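Local structure of tube-forming protein in Mycobacterial Envelpe, TiME (Mycolicibacterium smegmatis, 7CU9) at residues T33-V41 against D51-N59; T154-A165 against L180-Q190. The protein probably assembles into a tube that spans the mycobacterial outer envelope and may serve as a channel for protein secretion. One frame throughout, in Å; residues are numbered along the deposited sequence.

Interaction 1. Residues T33-V41 against D51-N59; sequences TAPFQAFSV and DIGLPEVFN
Phe39 turns its ring toward Asp51 and Leu54 through a chi1 of 69°, with CG lodged between the backbone N and the carbonyl carbon, and Leu54 meets it with CG anti to its own carbonyl carbon (chi1 -58°). The two side chains cross at about a right angle, Phe39 CE2 lying 3.9 Å from Leu54 CD2 and 3.6 Å from Asp51 CB. Over one face of the same ring sits the amide of Gln37, whose extended chain lets NE2 donate to Phe39 O and also bond to Asn47; its CB leans on Pro55.

At the other end, the backbones come closest at Pro35 and Pro55, whose CA atoms are 4.8 Å apart. Pro35 CG packs 3.6 Å from Phe58 CB and equally close to Asn59 OD1, while Pro55 CD rests 3.3 Å from Phe36 C. The one direct hydrogen bond of the contact, from Phe36 N to Gly53 O (3.1 Å), joins the two backbones here.

Four waters bridge the two segments. One receives from Asn59 ND2 and donates to Pro35 O; another donates to both Phe36 O and Ile52 O while lying over the Phe36 ring. A third joins Gln37 OE1 to Glu56 N in the first turn of helix 55-58, and the last joins Ala38 N to Asp51 OD2. The Asp51 carboxylate also forms salt bridges with Lys83 and Lys166, which would favour its charged form.

The loop leading into strand 39-41, the outermost strand of the sheet within the chain, thus lies across the turn that enters helix 55-58, whose N-cap is Leu54, at the margin of the antiparallel sheet of this PknH-like extracellular domain.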
loop_
_atom_site.group_PDB
_atom_site.type_symbol
_atom_site.label_atom_id
_atom_site.label_comp_id
_atom_site.label_asym_id
_atom_site.label_seq_id
_atom_site.Cartn_x
_atom_site.Cartn_y
_atom_site.Cartn_z
ATOM N N THR B 33 -18.588 -1.448 -19.465
ATOM C CA THR B 33 -18.344 -1.343 -20.926
ATOM C C THR B 33 -18.840 0.003 -21.460
ATOM O O THR B 33 -18.805 0.203 -22.684
ATOM C CB THR B 33 -19.019 -2.515 -21.646
ATOM O OG1 THR B 33 -20.408 -2.414 -21.332
ATOM C CG2 THR B 33 -18.461 -3.854 -21.219
ATOM N N ALA B 34 -19.281 0.900 -20.577
ATOM C CA ALA B 34 -19.752 2.247 -20.950
ATOM C C ALA B 34 -19.320 3.231 -19.874
ATOM O O ALA B 34 -19.326 2.897 -18.692
ATOM C CB ALA B 34 -21.251 2.253 -21.118
ATOM N N PRO B 35 -18.941 4.466 -20.260
ATOM C CA PRO B 35 -18.689 5.515 -19.281
ATOM C C PRO B 35 -19.940 5.734 -18.421
ATOM O O PRO B 35 -21.047 5.556 -18.914
ATOM C CB PRO B 35 -18.385 6.761 -20.121
ATOM C CG PRO B 35 -17.988 6.227 -21.479
ATOM C CD PRO B 35 -18.759 4.931 -21.642
ATOM N N PHE B 36 -19.748 6.117 -17.164
ATOM C CA PHE B 36 -20.870 6.413 -16.241
ATOM C C PHE B 36 -20.423 7.444 -15.212
ATOM O O PHE B 36 -19.228 7.527 -14.895
ATOM C CB PHE B 36 -21.385 5.132 -15.584
ATOM C CG PHE B 36 -20.466 4.516 -14.563
ATOM C CD1 PHE B 36 -19.453 3.652 -14.948
ATOM C CD2 PHE B 36 -20.624 4.781 -13.209
ATOM C CE1 PHE B 36 -18.619 3.073 -14.004
ATOM C CE2 PHE B 36 -19.788 4.202 -12.268
ATOM C CZ PHE B 36 -18.784 3.349 -12.667
ATOM N N GLN B 37 -21.383 8.225 -14.730
ATOM C CA GLN B 37 -21.165 9.170 -13.613
ATOM C C GLN B 37 -22.232 8.896 -12.553
ATOM O O GLN B 37 -23.417 9.126 -12.845
ATOM C CB GLN B 37 -21.202 10.612 -14.108
ATOM C CG GLN B 37 -21.049 11.594 -12.958
ATOM C CD GLN B 37 -20.603 12.977 -13.363
ATOM O OE1 GLN B 37 -19.936 13.181 -14.374
ATOM N NE2 GLN B 37 -20.951 13.949 -12.535
ATOM N N ALA B 38 -21.807 8.413 -11.386
ATOM C CA ALA B 38 -22.685 7.941 -10.291
ATOM C C ALA B 38 -22.654 8.942 -9.130
ATOM O O ALA B 38 -22.771 8.510 -7.964
ATOM C CB ALA B 38 -22.252 6.565 -9.858
ATOM N N PHE B 39 -22.531 10.234 -9.439
ATOM C CA PHE B 39 -22.442 11.320 -8.428
ATOM C C PHE B 39 -22.722 12.681 -9.070
ATOM O O PHE B 39 -22.652 12.824 -10.306
ATOM C CB PHE B 39 -21.043 11.345 -7.807
ATOM C CG PHE B 39 -19.976 11.788 -8.777
ATOM C CD1 PHE B 39 -19.660 13.130 -8.918
ATOM C CD2 PHE B 39 -19.313 10.866 -9.573
ATOM C CE1 PHE B 39 -18.707 13.544 -9.834
ATOM C CE2 PHE B 39 -18.355 11.282 -10.483
ATOM C CZ PHE B 39 -18.056 12.618 -10.615
ATOM N N SER B 40 -22.992 13.676 -8.224
ATOM C CA SER B 40 -22.860 15.118 -8.538
ATOM C C SER B 40 -21.890 15.741 -7.531
ATOM O O SER B 40 -21.733 15.184 -6.431
ATOM C CB SER B 40 -24.195 15.816 -8.524
ATOM O OG SER B 40 -24.749 15.798 -7.220
ATOM N N VAL B 41 -21.243 16.833 -7.921
ATOM C CA VAL B 41 -20.322 17.614 -7.050
ATOM C C VAL B 41 -20.895 19.030 -6.925
ATOM O O VAL B 41 -21.460 19.525 -7.910
ATOM C CB VAL B 41 -18.888 17.581 -7.611
ATOM C CG1 VAL B 41 -18.777 18.190 -8.999
ATOM C CG2 VAL B 41 -17.907 18.231 -6.666
ATOM N N ASP B 51 -14.024 11.642 -10.197
ATOM C CA ASP B 51 -13.911 10.205 -10.546
ATOM C C ASP B 51 -13.383 10.110 -11.975
ATOM O O ASP B 51 -13.190 11.153 -12.613
ATOM C CB ASP B 51 -15.252 9.480 -10.386
ATOM C CG ASP B 51 -15.150 7.981 -10.146
ATOM O OD1 ASP B 51 -14.037 7.425 -10.256
ATOM O OD2 ASP B 51 -16.191 7.387 -9.815
ATOM N N ILE B 52 -13.150 8.888 -12.430
ATOM C CA ILE B 52 -12.643 8.572 -13.795
ATOM C C ILE B 52 -13.707 7.780 -14.565
ATOM O O ILE B 52 -14.698 7.328 -13.960
ATOM C CB ILE B 52 -11.301 7.820 -13.702
ATOM C CG1 ILE B 52 -11.436 6.474 -12.982
ATOM C CG2 ILE B 52 -10.255 8.701 -13.033
ATOM C CD1 ILE B 52 -10.237 5.583 -13.153
ATOM N N GLY B 53 -13.505 7.634 -15.875
ATOM C CA GLY B 53 -14.436 6.924 -16.773
ATOM C C GLY B 53 -15.745 7.672 -16.963
ATOM O O GLY B 53 -16.781 6.999 -17.107
ATOM N N LEU B 54 -15.712 9.006 -17.006
ATOM C CA LEU B 54 -16.944 9.843 -17.030
ATOM C C LEU B 54 -17.477 9.998 -18.450
ATOM O O LEU B 54 -16.722 10.170 -19.402
ATOM C CB LEU B 54 -16.645 11.215 -16.430
ATOM C CG LEU B 54 -16.109 11.195 -15.005
ATOM C CD1 LEU B 54 -15.772 12.608 -14.562
ATOM C CD2 LEU B 54 -17.094 10.536 -14.047
ATOM N N PRO B 55 -18.815 10.002 -18.620
ATOM C CA PRO B 55 -19.421 10.243 -19.929
ATOM C C PRO B 55 -18.988 11.548 -20.610
ATOM O O PRO B 55 -18.737 11.530 -21.800
ATOM C CB PRO B 55 -20.926 10.280 -19.605
ATOM C CG PRO B 55 -21.058 9.408 -18.384
ATOM C CD PRO B 55 -19.814 9.711 -17.580
ATOM N N GLU B 56 -18.879 12.659 -19.876
ATOM C CA GLU B 56 -18.592 13.962 -20.532
ATOM C C GLU B 56 -17.159 13.941 -21.074
ATOM O O GLU B 56 -16.873 14.669 -22.028
ATOM C CB GLU B 56 -18.892 15.138 -19.600
ATOM C CG GLU B 56 -17.819 15.466 -18.588
ATOM C CD GLU B 56 -18.084 16.810 -17.932
ATOM O OE1 GLU B 56 -19.107 16.919 -17.223
ATOM O OE2 GLU B 56 -17.314 17.753 -18.180
ATOM N N VAL B 57 -16.297 13.108 -20.497
ATOM C CA VAL B 57 -14.896 12.942 -20.972
ATOM C C VAL B 57 -14.876 12.006 -22.187
ATOM O O VAL B 57 -14.344 12.418 -23.221
ATOM C CB VAL B 57 -13.984 12.444 -19.838
ATOM C CG1 VAL B 57 -12.614 12.044 -20.353
ATOM C CG2 VAL B 57 -13.866 13.501 -18.745
ATOM N N PHE B 58 -15.428 10.797 -22.068
ATOM C CA PHE B 58 -15.198 9.703 -23.053
ATOM C C PHE B 58 -16.235 9.703 -24.176
ATOM O O PHE B 58 -15.838 9.452 -25.321
ATOM C CB PHE B 58 -15.175 8.342 -22.364
ATOM C CG PHE B 58 -13.870 8.063 -21.675
ATOM C CD1 PHE B 58 -12.795 7.549 -22.378
ATOM C CD2 PHE B 58 -13.705 8.354 -20.330
ATOM C CE1 PHE B 58 -11.590 7.294 -21.744
ATOM C CE2 PHE B 58 -12.495 8.109 -19.700
ATOM C CZ PHE B 58 -11.446 7.568 -20.404
ATOM N N ASN B 59 -17.511 9.935 -23.878
ATOM C CA ASN B 59 -18.566 9.836 -24.920
ATOM C C ASN B 59 -18.290 10.883 -25.995
ATOM O O ASN B 59 -18.051 12.062 -25.670
ATOM C CB ASN B 59 -19.974 9.920 -24.337
ATOM C CG ASN B 59 -20.399 8.620 -23.690
ATOM O OD1 ASN B 59 -20.014 7.538 -24.138
ATOM N ND2 ASN B 59 -21.223 8.707 -22.661
HETATM O O HOH W 1 -22.276 6.468 -21.184
HETATM O O HOH W 2 -17.251 6.509 -13.355
HETATM O O HOH W 3 -20.087 13.025 -17.139
HETATM O O HOH W 4 -18.809 7.921 -11.384
#

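Interaction 2. Residues T154-A165 against L180-Q190; sequences TTRKRENVLLQA and LAGAMQNTLGQ
The guanidinium of Arg156 lies flat over Ala181, whose CB sits 3.4 Å from CZ above the centre of one face, while Thr154 OG1, also hydrogen-bonded to Asp139, takes the NE hydrogen in the plane at the edge. The Arg158 guanidinium has Arg156 CB over one face, offset toward the rim, and Gln185 at its edge, the two planes standing 79° apart. This is a beta-hairpin, strands 154-158 and 161-165 joined by a type II' turn, packed against the C-terminal helix; helix segment 180-185 runs at 148° to strand segment 161-165, close to antiparallel.

Arg158 is bent at chi2 (-69°), which carries NE round to Gln185 OE1 at 2.8 Å; the donor comes from above the amide carbonyl plane. That oxygen also accepts from a water held by Arg156 NH1, while Arg158 NH1 donates to Lys157 O and NH2 makes a salt bridge with Asp137, so three bonds fix the Arg158 guanidinium.

Beside these polar contacts the packing is apolar. Leu163 CD2 and Val161 CG1 both press on Leu188 CD1, the latter tip to tip at 3.9 Å. Leu163 CD1 reaches Ala181 CB, and Ala165 CB meets both Leu180 CD2 and Met184 SD, the sulfur being 4.0 Å away. Met184 CE extends to Gln164 O.

Past the helix, the chain folds back so that Gln190 closes over the hairpin turn, sliding past Glu159 in the opposite direction. Its NE2, which also bonds to Ser3, donates to Arg158 O over 3.0 Å, reaching it from above the carbonyl plane, on the face opposite to Val161 N.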
loop_
_atom_site.group_PDB
_atom_site.type_symbol
_atom_site.label_atom_id
_atom_site.label_comp_id
_atom_site.label_asym_id
_atom_site.label_seq_id
_atom_site.Cartn_x
_atom_site.Cartn_y
_atom_site.Cartn_z
ATOM N N THR B 154 -4.336 9.180 -12.204
ATOM C CA THR B 154 -3.495 9.513 -13.379
ATOM C C THR B 154 -4.352 9.383 -14.637
ATOM O O THR B 154 -5.130 8.412 -14.749
ATOM C CB THR B 154 -2.207 8.686 -13.416
ATOM O OG1 THR B 154 -1.370 9.284 -14.410
ATOM C CG2 THR B 154 -2.430 7.223 -13.722
ATOM N N THR B 155 -4.240 10.375 -15.514
ATOM C CA THR B 155 -4.901 10.414 -16.837
ATOM C C THR B 155 -3.800 10.504 -17.883
ATOM O O THR B 155 -2.960 11.416 -17.781
ATOM C CB THR B 155 -5.865 11.597 -16.937
ATOM O OG1 THR B 155 -6.879 11.374 -15.961
ATOM C CG2 THR B 155 -6.464 11.751 -18.318
ATOM N N ARG B 156 -3.791 9.591 -18.843
ATOM C CA ARG B 156 -2.682 9.524 -19.817
ATOM C C ARG B 156 -3.249 9.374 -21.214
ATOM O O ARG B 156 -4.093 8.499 -21.437
ATOM C CB ARG B 156 -1.736 8.394 -19.443
ATOM C CG ARG B 156 -1.199 8.577 -18.037
ATOM C CD ARG B 156 -0.191 7.528 -17.718
ATOM N NE ARG B 156 0.221 7.673 -16.339
ATOM C CZ ARG B 156 1.227 7.005 -15.812
ATOM N NH1 ARG B 156 1.892 6.135 -16.554
ATOM N NH2 ARG B 156 1.546 7.193 -14.545
ATOM N N LYS B 157 -2.782 10.240 -22.103
ATOM C CA LYS B 157 -3.141 10.233 -23.536
ATOM C C LYS B 157 -1.975 9.573 -24.268
ATOM O O LYS B 157 -0.840 10.052 -24.126
ATOM C CB LYS B 157 -3.437 11.671 -23.958
ATOM C CG LYS B 157 -4.089 11.826 -25.318
ATOM C CD LYS B 157 -3.155 11.528 -26.447
ATOM C CE LYS B 157 -3.451 12.350 -27.676
ATOM N NZ LYS B 157 -2.512 11.996 -28.760
ATOM N N ARG B 158 -2.240 8.481 -24.978
ATOM C CA ARG B 158 -1.205 7.703 -25.699
ATOM C C ARG B 158 -1.761 7.412 -27.090
ATOM O O ARG B 158 -2.701 6.623 -27.177
ATOM C CB ARG B 158 -0.850 6.432 -24.922
ATOM C CG ARG B 158 -0.303 6.679 -23.523
ATOM C CD ARG B 158 1.074 7.311 -23.577
ATOM N NE ARG B 158 1.693 7.436 -22.260
ATOM C CZ ARG B 158 1.626 8.507 -21.472
ATOM N NH1 ARG B 158 0.958 9.590 -21.831
ATOM N NH2 ARG B 158 2.248 8.482 -20.305
ATOM N N GLU B 159 -1.216 8.064 -28.121
ATOM C CA GLU B 159 -1.734 7.960 -29.509
ATOM C C GLU B 159 -3.239 8.260 -29.475
ATOM O O GLU B 159 -3.618 9.384 -29.108
ATOM C CB GLU B 159 -1.392 6.585 -30.093
ATOM C CG GLU B 159 0.090 6.377 -30.363
ATOM C CD GLU B 159 0.563 6.865 -31.725
ATOM O OE1 GLU B 159 -0.151 7.673 -32.343
ATOM O OE2 GLU B 159 1.655 6.433 -32.160
ATOM N N ASN B 160 -4.074 7.278 -29.821
ATOM C CA ASN B 160 -5.545 7.430 -29.920
ATOM C C ASN B 160 -6.243 6.870 -28.677
ATOM O O ASN B 160 -7.458 6.636 -28.741
ATOM C CB ASN B 160 -6.068 6.731 -31.173
ATOM C CG ASN B 160 -5.808 5.240 -31.154
ATOM O OD1 ASN B 160 -4.804 4.779 -30.602
ATOM N ND2 ASN B 160 -6.690 4.478 -31.774
ATOM N N VAL B 161 -5.518 6.689 -27.574
ATOM C CA VAL B 161 -6.091 6.101 -26.334
ATOM C C VAL B 161 -6.057 7.146 -25.221
ATOM O O VAL B 161 -5.027 7.820 -25.055
ATOM C CB VAL B 161 -5.340 4.820 -25.935
ATOM C CG1 VAL B 161 -5.826 4.284 -24.595
ATOM C CG2 VAL B 161 -5.448 3.756 -27.020
ATOM N N LEU B 162 -7.154 7.258 -24.482
ATOM C CA LEU B 162 -7.160 7.939 -23.169
ATOM C C LEU B 162 -7.345 6.865 -22.105
ATOM O O LEU B 162 -8.350 6.115 -22.157
ATOM C CB LEU B 162 -8.269 8.991 -23.099
ATOM C CG LEU B 162 -8.251 9.846 -21.831
ATOM C CD1 LEU B 162 -7.007 10.717 -21.779
ATOM C CD2 LEU B 162 -9.502 10.695 -21.713
ATOM N N LEU B 163 -6.398 6.766 -21.180
ATOM C CA LEU B 163 -6.559 5.834 -20.044
ATOM C C LEU B 163 -6.535 6.619 -18.737
ATOM O O LEU B 163 -5.897 7.690 -18.648
ATOM C CB LEU B 163 -5.514 4.721 -20.118
ATOM C CG LEU B 163 -4.069 5.115 -19.849
ATOM C CD1 LEU B 163 -3.755 5.057 -18.362
ATOM C CD2 LEU B 163 -3.103 4.215 -20.611
ATOM N N GLN B 164 -7.267 6.105 -17.764
ATOM C CA GLN B 164 -7.322 6.691 -16.412
ATOM C C GLN B 164 -7.201 5.551 -15.415
ATOM O O GLN B 164 -7.736 4.460 -15.669
ATOM C CB GLN B 164 -8.614 7.476 -16.211
ATOM C CG GLN B 164 -8.746 8.679 -17.131
ATOM C CD GLN B 164 -9.960 9.483 -16.739
ATOM O OE1 GLN B 164 -11.088 9.011 -16.848
ATOM N NE2 GLN B 164 -9.734 10.688 -16.238
ATOM N N ALA B 165 -6.513 5.810 -14.314
ATOM C CA ALA B 165 -6.441 4.871 -13.182
ATOM C C ALA B 165 -6.510 5.667 -11.888
ATOM O O ALA B 165 -6.067 6.826 -11.854
ATOM C CB ALA B 165 -5.195 4.036 -13.268
ATOM N N LEU B 180 0.238 0.630 -12.201
ATOM C CA LEU B 180 -1.021 0.181 -12.849
ATOM C C LEU B 180 -1.153 0.840 -14.227
ATOM O O LEU B 180 -1.409 0.117 -15.197
ATOM C CB LEU B 180 -2.202 0.530 -11.942
ATOM C CG LEU B 180 -3.590 0.229 -12.506
ATOM C CD1 LEU B 180 -3.708 -1.222 -12.965
ATOM C CD2 LEU B 180 -4.660 0.562 -11.482
ATOM N N ALA B 181 -1.009 2.162 -14.314
ATOM C CA ALA B 181 -1.099 2.889 -15.601
ATOM C C ALA B 181 -0.047 2.338 -16.573
ATOM O O ALA B 181 -0.363 2.207 -17.768
ATOM C CB ALA B 181 -0.957 4.375 -15.397
ATOM N N GLY B 182 1.156 2.032 -16.085
ATOM C CA GLY B 182 2.212 1.400 -16.900
ATOM C C GLY B 182 1.757 0.058 -17.450
ATOM O O GLY B 182 1.936 -0.197 -18.656
ATOM N N ALA B 183 1.164 -0.785 -16.604
ATOM C CA ALA B 183 0.685 -2.134 -16.977
ATOM C C ALA B 183 -0.408 -2.012 -18.044
ATOM O O ALA B 183 -0.406 -2.804 -19.002
ATOM C CB ALA B 183 0.189 -2.869 -15.756
ATOM N N MET B 184 -1.306 -1.042 -17.891
ATOM C CA MET B 184 -2.404 -0.797 -18.865
ATOM C C MET B 184 -1.786 -0.385 -20.204
ATOM O O MET B 184 -2.166 -0.960 -21.245
ATOM C CB MET B 184 -3.346 0.296 -18.352
ATOM C CG MET B 184 -4.066 -0.098 -17.073
ATOM S SD MET B 184 -4.773 1.314 -16.209
ATOM C CE MET B 184 -6.174 1.649 -17.272
ATOM N N GLN B 185 -0.839 0.549 -20.182
ATOM C CA GLN B 185 -0.211 1.063 -21.427
ATOM C C GLN B 185 0.534 -0.076 -22.133
ATOM O O GLN B 185 0.546 -0.095 -23.379
ATOM C CB GLN B 185 0.724 2.232 -21.135
ATOM C CG GLN B 185 1.397 2.750 -22.396
ATOM C CD GLN B 185 2.136 4.049 -22.206
ATOM O OE1 GLN B 185 1.908 4.786 -21.253
ATOM N NE2 GLN B 185 3.009 4.359 -23.154
ATOM N N ASN B 186 1.125 -1.002 -21.373
ATOM C CA ASN B 186 1.948 -2.111 -21.934
ATOM C C ASN B 186 1.099 -3.038 -22.816
ATOM O O ASN B 186 1.704 -3.785 -23.602
ATOM C CB ASN B 186 2.670 -2.896 -20.834
ATOM C CG ASN B 186 3.820 -2.130 -20.215
ATOM O OD1 ASN B 186 4.311 -1.159 -20.786
ATOM N ND2 ASN B 186 4.266 -2.568 -19.048
ATOM N N THR B 187 -0.235 -2.997 -22.722
ATOM C CA THR B 187 -1.157 -3.868 -23.504
ATOM C C THR B 187 -1.626 -3.200 -24.807
ATOM O O THR B 187 -2.341 -3.871 -25.568
ATOM C CB THR B 187 -2.411 -4.228 -22.699
ATOM O OG1 THR B 187 -3.235 -3.063 -22.625
ATOM C CG2 THR B 187 -2.103 -4.746 -21.311
ATOM N N LEU B 188 -1.296 -1.930 -25.051
ATOM C CA LEU B 188 -1.999 -1.119 -26.083
ATOM C C LEU B 188 -1.417 -1.363 -27.482
ATOM O O LEU B 188 -2.024 -0.871 -28.450
ATOM C CB LEU B 188 -1.910 0.362 -25.714
ATOM C CG LEU B 188 -2.622 0.765 -24.422
ATOM C CD1 LEU B 188 -2.479 2.259 -24.203
ATOM C CD2 LEU B 188 -4.088 0.362 -24.431
ATOM N N GLY B 189 -0.290 -2.070 -27.592
ATOM C CA GLY B 189 0.328 -2.415 -28.886
ATOM C C GLY B 189 0.799 -1.192 -29.651
ATOM O O GLY B 189 0.746 -1.229 -30.895
ATOM N N GLN B 190 1.287 -0.152 -28.964
ATOM C CA GLN B 190 1.600 1.150 -29.614
ATOM C C GLN B 190 3.075 1.290 -30.010
ATOM O O GLN B 190 3.388 2.261 -30.718
ATOM C CB GLN B 190 1.181 2.311 -28.719
ATOM C CG GLN B 190 -0.321 2.346 -28.508
ATOM C CD GLN B 190 -0.786 3.645 -27.906
ATOM O OE1 GLN B 190 0.012 4.515 -27.561
ATOM N NE2 GLN B 190 -2.096 3.785 -27.780
HETATM O O HOH W 5 0.844 4.695 -18.817
HETATM O O HOH W 6 4.172 6.475 -19.440
#

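Interaction 1 closes along the chain before interaction 2 opens, and their centres lie about 18 Å apart within the same PknH-like domain. Both reach the one antiparallel sheet: interaction 1 includes strand 39-41, its outermost strand within the chain, whereas interaction 2 uses the neighbouring strands 150-158 and 161-169 well inside it. They meet at strand 161-169, where Gln164 points away from helix 174-185 and its OE1 lies 2.9 Å from Gly53 N, a probable hydrogen bond, with the Phe58 ring packed beside it. The loop and short helix 55-58 therefore lie over one face of this strand and the C-terminal helix over the other, a layered arrangement with the sheet between the two contacts.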